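Local atomic coordinates of Red carotenoid protein (RCP) (Nostoc sp., PDB entry 5FCY), a protein that binds beta-carotene within an all-helical domain related to the N-terminal domain of the orange carotenoid protein, and probably serves in cyanobacterial photoprotection. Residues 16-19 / 20-23; 55-58 / 59-62. All blocks are in the same frame, centred on the assembly; numbering follows the deposited sequence.

Contact 1: 16-19 / 20-23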
loop_
_atom_site.group_PDB
_atom_site.type_symbol
_atom_site.label_atom_id
_atom_site.label_comp_id
_atom_site.label_asym_id
_atom_site.label_seq_id
_atom_site.Cartn_x
_atom_site.Cartn_y
_atom_site.Cartn_z
ATOM N N GLN A 16 11.687 -6.416 3.424
ATOM C CA GLN A 16 12.572 -5.679 4.318
ATOM C C GLN A 16 13.152 -4.449 3.632
ATOM O O GLN A 16 13.237 -3.376 4.239
ATOM C CB GLN A 16 13.689 -6.589 4.829
ATOM C CG GLN A 16 13.369 -7.266 6.154
ATOM C CD GLN A 16 14.520 -8.102 6.681
ATOM O OE1 GLN A 16 15.285 -7.655 7.538
ATOM N NE2 GLN A 16 14.643 -9.326 6.177
ATOM N N SER A 17 13.558 -4.580 2.368
ATOM C CA SER A 17 14.033 -3.414 1.632
ATOM C C SER A 17 12.923 -2.386 1.471
ATOM O O SER A 17 13.160 -1.177 1.582
ATOM C CB SER A 17 14.575 -3.836 0.268
ATOM O OG SER A 17 15.721 -4.657 0.405
ATOM N N TRP A 18 11.699 -2.851 1.212
ATOM C CA TRP A 18 10.565 -1.944 1.084
ATOM C C TRP A 18 10.305 -1.212 2.395
ATOM O O TRP A 18 9.936 -0.031 2.394
ATOM C CB TRP A 18 9.331 -2.734 0.645
ATOM C CG TRP A 18 8.244 -1.922 -0.003
ATOM C CD1 TRP A 18 8.021 -0.582 0.125
ATOM C CD2 TRP A 18 7.230 -2.413 -0.887
ATOM N NE1 TRP A 18 6.931 -0.211 -0.624
ATOM C CE2 TRP A 18 6.427 -1.317 -1.255
ATOM C CE3 TRP A 18 6.924 -3.676 -1.404
ATOM C CZ2 TRP A 18 5.341 -1.445 -2.113
ATOM C CZ3 TRP A 18 5.845 -3.801 -2.254
ATOM C CH2 TRP A 18 5.067 -2.693 -2.601
ATOM N N GLN A 19 10.508 -1.892 3.524
ATOM C CA GLN A 19 10.232 -1.313 4.832
ATOM C C GLN A 19 11.345 -0.402 5.335
ATOM O O GLN A 19 11.177 0.223 6.387
ATOM C CB GLN A 19 9.989 -2.431 5.849
ATOM C CG GLN A 19 8.663 -3.148 5.664
ATOM C CD GLN A 19 8.638 -4.513 6.324
ATOM O OE1 GLN A 19 9.640 -5.227 6.335
ATOM N NE2 GLN A 19 7.489 -4.882 6.876
ATOM N N LYS A 20 12.467 -0.313 4.623
ATOM C CA LYS A 20 13.550 0.583 5.002
ATOM C C LYS A 20 13.422 1.964 4.375
ATOM O O LYS A 20 14.138 2.883 4.787
ATOM C CB LYS A 20 14.901 -0.021 4.603
ATOM C CG LYS A 20 15.279 -1.259 5.391
ATOM C CD LYS A 20 16.357 -2.058 4.675
ATOM C CE LYS A 20 16.656 -3.372 5.385
ATOM N NZ LYS A 20 17.363 -4.341 4.493
ATOM N N LEU A 21 12.535 2.128 3.400
ATOM C CA LEU A 21 12.360 3.402 2.726
ATOM C C LEU A 21 11.558 4.361 3.603
ATOM O O LEU A 21 10.925 3.969 4.587
ATOM C CB LEU A 21 11.653 3.201 1.387
ATOM C CG LEU A 21 12.176 2.073 0.496
ATOM C CD1 LEU A 21 11.335 1.969 -0.772
ATOM C CD2 LEU A 21 13.646 2.284 0.153
ATOM N N ASP A 22 11.595 5.640 3.237
ATOM C CA ASP A 22 10.714 6.613 3.861
ATOM C C ASP A 22 9.258 6.270 3.551
ATOM O O ASP A 22 8.944 5.616 2.553
ATOM C CB ASP A 22 11.045 8.027 3.377
ATOM C CG ASP A 22 12.422 8.494 3.823
ATOM O OD1 ASP A 22 12.850 8.119 4.936
ATOM O OD2 ASP A 22 13.077 9.238 3.060
ATOM N N VAL A 23 8.361 6.718 4.433
ATOM C CA VAL A 23 6.945 6.376 4.307
ATOM C C VAL A 23 6.408 6.811 2.950
ATOM O O VAL A 23 5.733 6.043 2.253
ATOM C CB VAL A 23 6.138 7.002 5.458
ATOM C CG1 VAL A 23 4.647 6.739 5.281
ATOM C CG2 VAL A 23 6.613 6.442 6.779
HETATM O O HOH W 1 16.793 -6.143 2.250
HETATM O O HOH W 2 11.359 2.704 7.262
#

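Contact 2: 55-58 / 59-62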
loop_
_atom_site.group_PDB
_atom_site.type_symbol
_atom_site.label_atom_id
_atom_site.label_comp_id
_atom_site.label_asym_id
_atom_site.label_seq_id
_atom_site.Cartn_x
_atom_site.Cartn_y
_atom_site.Cartn_z
ATOM N N ILE A 55 -15.946 -6.086 3.248
ATOM C CA ILE A 55 -15.197 -5.520 4.365
ATOM C C ILE A 55 -14.193 -4.492 3.855
ATOM O O ILE A 55 -14.034 -3.414 4.438
ATOM C CB ILE A 55 -14.512 -6.642 5.166
ATOM C CG1 ILE A 55 -15.563 -7.619 5.702
ATOM C CG2 ILE A 55 -13.693 -6.056 6.311
ATOM C CD1 ILE A 55 -14.998 -8.803 6.454
ATOM N N ALA A 56 -13.513 -4.804 2.749
ATOM C CA ALA A 56 -12.558 -3.863 2.172
ATOM C C ALA A 56 -13.266 -2.618 1.655
ATOM O O ALA A 56 -12.816 -1.491 1.896
ATOM C CB ALA A 56 -11.768 -4.538 1.050
ATOM N N GLU A 57 -14.375 -2.800 0.932
ATOM C CA GLU A 57 -15.148 -1.653 0.468
ATOM C C GLU A 57 -15.657 -0.820 1.635
ATOM O O GLU A 57 -15.742 0.409 1.532
ATOM C CB GLU A 57 -16.320 -2.122 -0.397
ATOM C CG GLU A 57 -16.994 -1.009 -1.197
ATOM C CD GLU A 57 -16.185 -0.579 -2.412
ATOM O OE1 GLU A 57 -15.579 -1.454 -3.072
ATOM O OE2 GLU A 57 -16.152 0.635 -2.709
ATOM N N GLY A 58 -15.998 -1.464 2.749
ATOM C CA GLY A 58 -16.427 -0.750 3.934
ATOM C C GLY A 58 -15.345 0.169 4.458
ATOM O O GLY A 58 -15.535 1.387 4.534
ATOM N N LEU A 59 -14.195 -0.408 4.818
ATOM C CA LEU A 59 -13.075 0.401 5.287
ATOM C C LEU A 59 -12.693 1.456 4.259
ATOM O O LEU A 59 -12.290 2.565 4.627
ATOM C CB LEU A 59 -11.876 -0.497 5.605
ATOM C CG LEU A 59 -10.699 0.141 6.353
ATOM C CD1 LEU A 59 -11.101 0.555 7.762
ATOM C CD2 LEU A 59 -9.509 -0.808 6.398
ATOM N N PHE A 60 -12.823 1.135 2.970
ATOM C CA PHE A 60 -12.503 2.098 1.922
ATOM C C PHE A 60 -13.446 3.294 1.961
ATOM O O PHE A 60 -13.031 4.428 1.699
ATOM C CB PHE A 60 -12.556 1.410 0.559
ATOM C CG PHE A 60 -12.528 2.359 -0.603
ATOM C CD1 PHE A 60 -11.361 3.017 -0.949
ATOM C CD2 PHE A 60 -13.668 2.583 -1.354
ATOM C CE1 PHE A 60 -11.333 3.889 -2.019
ATOM C CE2 PHE A 60 -13.647 3.452 -2.424
ATOM C CZ PHE A 60 -12.478 4.107 -2.757
ATOM N N ASN A 61 -14.720 3.064 2.285
ATOM C CA ASN A 61 -15.669 4.170 2.360
ATOM C C ASN A 61 -15.321 5.118 3.499
ATOM O O ASN A 61 -15.367 6.342 3.330
ATOM C CB ASN A 61 -17.090 3.633 2.521
ATOM C CG ASN A 61 -17.650 3.077 1.230
ATOM O OD1 ASN A 61 -17.477 3.663 0.161
ATOM N ND2 ASN A 61 -18.320 1.936 1.320
ATOM N N GLN A 62 -14.967 4.575 4.666
ATOM C CA GLN A 62 -14.512 5.419 5.765
ATOM C C GLN A 62 -13.330 6.289 5.359
ATOM O O GLN A 62 -13.099 7.332 5.981
ATOM C CB GLN A 62 -14.122 4.559 6.970
ATOM C CG GLN A 62 -15.227 3.660 7.486
ATOM C CD GLN A 62 -14.866 3.011 8.807
ATOM O OE1 GLN A 62 -14.279 3.647 9.683
ATOM N NE2 GLN A 62 -15.206 1.738 8.956
#

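Contact 1: 16-19 / 20-23
K20 lies back along the last turn of helix 9-19, its extended side chain running against the chain direction toward Q16 and S17. The first torsion sets this course: with chi1 at -68° the chain leaves on the side of its own amide nitrogen, opposite the carbonyl carbon, and the remaining torsions are close to trans. The methylenes therefore pass over the carbonyl of Q16, with K20 CG 3.2 Å from Q16 O, and carry the ammonium to the neighbourhood of the S17 hydroxyl. K20 NZ and S17 OG do not bond directly; a water spans them, donating to S17 OG at 2.6 Å and accepting from K20 NZ at 2.9 Å. S17 OG is also hydrogen-bonded to K13 O, one turn earlier in the same helix.

L21 takes the other direction. Its CG faces both carbonyl oxygens, S17 O and W18 O, at 3.6 Å each, while L21 CD1 comes obliquely to W18 CD1 at 4.3 Å, a loose apolar touch. The indole itself points inward, where it stacks with Y149 and meets F30 with the planes steeply inclined. L21 also packs on E126 and S127 of helix 125-136.

The backbone bond from K20 N to S17 O spans three residues, and its donor stands 71° out of the carbonyl plane, well away from helical i to i+4 geometry. A second water donates to both Q19 O and L21 O, tying the turn that leads into helix 23-35.

Chemically, the two sides of the helix end differ in character: W18 is buried in the interior and L21 covers the end against helix 125-136, whereas Q16 O meets lysine methylenes and Q19 O a water. The ammonium, beside the last turn, may modestly offset the helix's negative end.

Contact 2: 55-58 / 59-62
E57 and F60 are neighbours on one face of the alpha-helix 53-64, part of the all-helical carotenoid-binding domain, and their side chains travel together away from the backbone. The main-chain bonds are the regular i to i+4 set: L59 N to I55 O (3.0 Å, N-H...O angle 173°), F60 N to A56 O, N61 N to E57 O and Q62 N to G58 O. N61 N also makes a weak bond to G58 O.

Among the side chains, the E57 carboxylate approaches the F60 ring obliquely. E57 CG points opposite the amide nitrogen (chi1 -166°), and a kink at the next torsion brings OE2 to 3.4 Å from F60 CD2; carboxylate and ring planes are inclined by 76°. This is a van der Waals approach between an oxygen and ring carbons.

The helix packs on helix 95-110 through apolar side chains, A56 on L100 and L59 on F101, while F60 reaches I114. The polar Q62 touches L86 of helix 85-91, and its amide makes a weak hydrogen bond to E89 of the same helix.

N61 turns its amide back over the preceding turn: ND2 comes to 3.0 Å from E57 O, but the angle is too poor for a hydrogen bond.

In the fold
Contact 1, where helix 9-19 gives way to helix 23-35, precedes contact 2, a turn within helix 53-64, along the chain. Their centres are about 26 Å apart and their nearest atoms about 16 Å, so they do not touch. They lie on opposite sides of the chain's centre, the centre of contact 1 about 12 Å from it and that of contact 2 about 15 Å. Both lie in the part of the chain related to the orange carotenoid protein N-terminal domain. Each carries an aromatic residue at some distance from the bound beta-carotene: the W18 side chain about 6 Å, the F60 side chain about 9 Å and so not in contact.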